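Local coordinates for protein exoglucanase A (Cellulomonas fimi, PDB 7CBD) that hydrolyses beta-1,4-glucosidic linkages of cellulose with inversion of anomeric configuration, releasing cellobiose from non-reducing chain ends, this chain being its catalytic domain, at residues P86-L96 against I140-S150. Numbering follows the deposited sequence.
Sequences PLVFNLVIYDL and IRIAATIEPDS
Parallel strands 87-93 and 141-146 pair in the distorted alpha/beta barrel of the glycoside hydrolase family 6 catalytic domain, joined by a beta-alpha-beta crossover through helix 114-132. Seven backbone hydrogen bonds, from Arg141 N to Leu87 O at one end to Glu147 N to Ile93 O at the other, zip them together. Val88 and Ala143 share one face, Val88 CG1 3.5 Å from Ala143 CB; on the other, Ile142 CG1 meets the edge of the Phe89 ring near its plane. A water bridges the pair, donating to Asn90 OD1 and Ala143 O and accepting from Thr145 OG1; Asn90 OD1 is also hydrogen-bonded to Tyr10 OH. At the strand starts, Pro86 CB sits 3.5 Å above the centre of the Arg141 guanidinium, whose NH1 hydrogen-bonds Pro9 O. Past the strand ends the chains run toward the active site, where Asp149 is the predicted proton donor. Glu147 bends at chi2 (-73°), bringing its buried carboxylate back to the backbone of residues 94-96. There OE2 takes Asp95 N on its syn lone pair at 2.9 Å, nearly straight (173°), and also hydrogen-bonds Tyr120 OH, while OE1 receives a weak bond from Leu96 N. With an alanine in place of Glu147, Asp95 N and Tyr120 OH would probably lose this acceptor, and a gap would be likely beside Leu96, whose CG packs 3.4 Å from Glu147 CD. Next along, Pro148 lies against Tyr94, Pro148 O 3.3 Å from Tyr94 CE1 at the ring edge.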
loop_
_atom_site.group_PDB
_atom_site.type_symbol
_atom_site.label_atom_id
_atom_site.label_comp_id
_atom_site.label_asym_id
_atom_site.label_seq_id
_atom_site.Cartn_x
_atom_site.Cartn_y
_atom_site.Cartn_z
ATOM N N PRO A 86 -18.740 13.929 -4.920
ATOM C CA PRO A 86 -17.287 14.130 -4.927
ATOM C C PRO A 86 -16.556 12.872 -5.379
ATOM O O PRO A 86 -17.046 11.747 -5.243
ATOM C CB PRO A 86 -16.971 14.475 -3.468
ATOM C CG PRO A 86 -18.271 15.048 -2.939
ATOM C CD PRO A 86 -19.327 14.233 -3.602
ATOM N N LEU A 87 -15.380 13.075 -5.950
ATOM C CA LEU A 87 -14.539 11.970 -6.385
ATOM C C LEU A 87 -13.150 12.143 -5.789
ATOM O O LEU A 87 -12.606 13.250 -5.791
ATOM C CB LEU A 87 -14.445 11.942 -7.914
ATOM C CG LEU A 87 -13.482 10.906 -8.502
ATOM C CD1 LEU A 87 -14.057 10.305 -9.773
ATOM C CD2 LEU A 87 -12.097 11.495 -8.776
ATOM N N VAL A 88 -12.581 11.045 -5.290
ATOM C CA VAL A 88 -11.205 11.003 -4.803
ATOM C C VAL A 88 -10.335 10.295 -5.834
ATOM O O VAL A 88 -10.599 9.141 -6.200
ATOM C CB VAL A 88 -11.103 10.292 -3.444
ATOM C CG1 VAL A 88 -9.637 10.207 -3.005
ATOM C CG2 VAL A 88 -11.947 10.982 -2.391
ATOM N N PHE A 89 -9.288 10.988 -6.278
ATOM C CA PHE A 89 -8.246 10.428 -7.122
ATOM C C PHE A 89 -7.077 10.054 -6.219
ATOM O O PHE A 89 -6.486 10.927 -5.580
ATOM C CB PHE A 89 -7.839 11.484 -8.155
ATOM C CG PHE A 89 -6.601 11.139 -8.929
ATOM C CD1 PHE A 89 -6.541 9.981 -9.679
ATOM C CD2 PHE A 89 -5.490 11.972 -8.906
ATOM C CE1 PHE A 89 -5.400 9.656 -10.393
ATOM C CE2 PHE A 89 -4.357 11.658 -9.620
ATOM C CZ PHE A 89 -4.312 10.495 -10.366
ATOM N N ASN A 90 -6.771 8.759 -6.135
ATOM C CA ASN A 90 -5.650 8.289 -5.323
ATOM C C ASN A 90 -4.352 8.393 -6.113
ATOM O O ASN A 90 -4.230 7.811 -7.193
ATOM C CB ASN A 90 -5.872 6.843 -4.896
ATOM C CG ASN A 90 -7.000 6.703 -3.905
ATOM O OD1 ASN A 90 -6.848 7.048 -2.737
ATOM N ND2 ASN A 90 -8.138 6.196 -4.366
ATOM N N LEU A 91 -3.376 9.105 -5.550
ATOM C CA LEU A 91 -2.109 9.401 -6.201
ATOM C C LEU A 91 -0.998 9.031 -5.230
ATOM O O LEU A 91 -1.064 9.398 -4.054
ATOM C CB LEU A 91 -2.059 10.909 -6.431
ATOM C CG LEU A 91 -1.369 11.583 -7.626
ATOM C CD1 LEU A 91 -0.743 12.922 -7.224
ATOM C CD2 LEU A 91 -0.403 10.726 -8.370
ATOM N N VAL A 92 0.021 8.313 -5.697
ATOM C CA VAL A 92 1.139 7.931 -4.833
ATOM C C VAL A 92 2.364 8.770 -5.169
ATOM O O VAL A 92 2.840 8.768 -6.313
ATOM C CB VAL A 92 1.471 6.436 -4.905
ATOM C CG1 VAL A 92 2.401 6.070 -3.746
ATOM C CG2 VAL A 92 0.199 5.610 -4.851
ATOM N N ILE A 93 2.866 9.466 -4.152
ATOM C CA ILE A 93 4.091 10.248 -4.216
ATOM C C ILE A 93 5.205 9.322 -3.730
ATOM O O ILE A 93 5.187 8.871 -2.580
ATOM C CB ILE A 93 3.960 11.482 -3.305
ATOM C CG1 ILE A 93 2.698 12.283 -3.652
ATOM C CG2 ILE A 93 5.207 12.348 -3.359
ATOM C CD1 ILE A 93 2.653 12.792 -5.076
ATOM N N TYR A 94 6.149 8.984 -4.612
ATOM C CA TYR A 94 7.067 7.880 -4.328
ATOM C C TYR A 94 8.361 8.037 -5.113
ATOM O O TYR A 94 8.638 7.252 -6.029
ATOM C CB TYR A 94 6.402 6.538 -4.670
ATOM C CG TYR A 94 7.136 5.278 -4.227
ATOM C CD1 TYR A 94 7.680 5.164 -2.955
ATOM C CD2 TYR A 94 7.231 4.182 -5.078
ATOM C CE1 TYR A 94 8.333 4.000 -2.548
ATOM C CE2 TYR A 94 7.868 3.024 -4.685
ATOM C CZ TYR A 94 8.414 2.934 -3.420
ATOM O OH TYR A 94 9.042 1.764 -3.046
ATOM N N ASP A 95 9.176 9.038 -4.753
ATOM C CA ASP A 95 10.452 9.190 -5.443
ATOM C C ASP A 95 11.521 9.858 -4.584
ATOM O O ASP A 95 12.405 10.528 -5.128
ATOM C CB ASP A 95 10.279 9.946 -6.770
ATOM C CG ASP A 95 11.357 9.609 -7.785
ATOM O OD1 ASP A 95 12.048 8.570 -7.644
ATOM O OD2 ASP A 95 11.489 10.393 -8.747
ATOM N N LEU A 96 11.502 9.645 -3.265
ATOM C CA LEU A 96 12.455 10.338 -2.402
ATOM C C LEU A 96 13.894 10.012 -2.795
ATOM O O LEU A 96 14.194 8.897 -3.245
ATOM C CB LEU A 96 12.281 9.932 -0.943
ATOM C CG LEU A 96 11.199 10.685 -0.185
ATOM C CD1 LEU A 96 10.891 9.971 1.107
ATOM C CD2 LEU A 96 11.578 12.125 0.083
ATOM N N ILE A 140 -12.304 17.935 -8.396
ATOM C CA ILE A 140 -11.984 16.625 -7.848
ATOM C C ILE A 140 -11.187 16.807 -6.560
ATOM O O ILE A 140 -10.709 17.899 -6.243
ATOM C CB ILE A 140 -11.240 15.709 -8.844
ATOM C CG1 ILE A 140 -9.839 16.254 -9.142
ATOM C CG2 ILE A 140 -12.074 15.505 -10.115
ATOM C CD1 ILE A 140 -9.005 15.316 -9.978
ATOM N N ARG A 141 -11.075 15.722 -5.806
ATOM C CA ARG A 141 -10.219 15.656 -4.634
ATOM C C ARG A 141 -9.092 14.683 -4.934
ATOM O O ARG A 141 -9.300 13.680 -5.620
ATOM C CB ARG A 141 -11.012 15.168 -3.417
ATOM C CG ARG A 141 -12.181 16.065 -3.056
ATOM C CD ARG A 141 -13.066 15.439 -1.994
ATOM N NE ARG A 141 -14.127 16.360 -1.609
ATOM C CZ ARG A 141 -15.143 16.065 -0.808
ATOM N NH1 ARG A 141 -15.278 14.846 -0.300
ATOM N NH2 ARG A 141 -16.034 17.001 -0.520
ATOM N N ILE A 142 -7.899 14.981 -4.434
ATOM C CA ILE A 142 -6.741 14.115 -4.620
ATOM C C ILE A 142 -6.299 13.634 -3.246
ATOM O O ILE A 142 -6.002 14.449 -2.363
ATOM C CB ILE A 142 -5.598 14.832 -5.362
ATOM C CG1 ILE A 142 -6.082 15.332 -6.740
ATOM C CG2 ILE A 142 -4.396 13.902 -5.479
ATOM C CD1 ILE A 142 -6.470 16.795 -6.776
ATOM N N ALA A 143 -6.290 12.320 -3.050
ATOM C CA ALA A 143 -5.723 11.726 -1.847
ATOM C C ALA A 143 -4.312 11.296 -2.208
ATOM O O ALA A 143 -4.125 10.354 -2.980
ATOM C CB ALA A 143 -6.551 10.539 -1.366
ATOM N N ALA A 144 -3.330 12.015 -1.689
ATOM C CA ALA A 144 -1.929 11.764 -1.995
ATOM C C ALA A 144 -1.356 10.872 -0.901
ATOM O O ALA A 144 -1.261 11.290 0.262
ATOM C CB ALA A 144 -1.180 13.091 -2.065
ATOM N N THR A 145 -1.015 9.633 -1.263
ATOM C CA THR A 145 -0.268 8.773 -0.353
ATOM C C THR A 145 1.194 9.208 -0.398
ATOM O O THR A 145 1.822 9.170 -1.461
ATOM C CB THR A 145 -0.416 7.307 -0.765
ATOM O OG1 THR A 145 -1.733 6.846 -0.447
ATOM C CG2 THR A 145 0.597 6.434 -0.021
ATOM N N ILE A 146 1.730 9.638 0.744
ATOM C CA ILE A 146 3.023 10.319 0.798
ATOM C C ILE A 146 4.114 9.310 1.154
ATOM O O ILE A 146 4.272 8.920 2.317
ATOM C CB ILE A 146 3.019 11.493 1.782
ATOM C CG1 ILE A 146 1.857 12.458 1.524
ATOM C CG2 ILE A 146 4.355 12.231 1.715
ATOM C CD1 ILE A 146 1.863 13.090 0.159
ATOM N N GLU A 147 4.884 8.915 0.144
ATOM C CA GLU A 147 6.174 8.233 0.236
ATOM C C GLU A 147 6.142 6.948 1.056
ATOM O O GLU A 147 6.681 6.885 2.171
ATOM C CB GLU A 147 7.274 9.201 0.678
ATOM C CG GLU A 147 7.520 10.328 -0.319
ATOM C CD GLU A 147 8.230 9.894 -1.600
ATOM O OE1 GLU A 147 8.750 8.756 -1.672
ATOM O OE2 GLU A 147 8.279 10.704 -2.553
ATOM N N PRO A 148 5.555 5.887 0.508
ATOM C CA PRO A 148 5.664 4.567 1.142
ATOM C C PRO A 148 7.117 4.183 1.402
ATOM O O PRO A 148 8.031 4.616 0.699
ATOM C CB PRO A 148 5.022 3.632 0.107
ATOM C CG PRO A 148 4.088 4.527 -0.675
ATOM C CD PRO A 148 4.782 5.853 -0.744
ATOM N N ASP A 149 7.323 3.369 2.440
ATOM C CA ASP A 149 8.644 2.817 2.748
ATOM C C ASP A 149 9.696 3.899 2.983
ATOM O O ASP A 149 10.834 3.781 2.524
ATOM C CB ASP A 149 9.104 1.829 1.673
ATOM C CG ASP A 149 10.346 1.064 2.081
ATOM O OD1 ASP A 149 10.538 0.848 3.297
ATOM O OD2 ASP A 149 11.146 0.711 1.186
ATOM N N SER A 150 9.331 4.959 3.710
ATOM C CA SER A 150 10.275 6.049 3.943
ATOM C C SER A 150 10.567 6.249 5.426
ATOM O O SER A 150 11.447 5.581 5.983
ATOM C CB SER A 150 9.821 7.351 3.259
ATOM O OG SER A 150 8.594 7.841 3.785
HETATM O O HOH W 1 -3.868 7.667 -2.139
#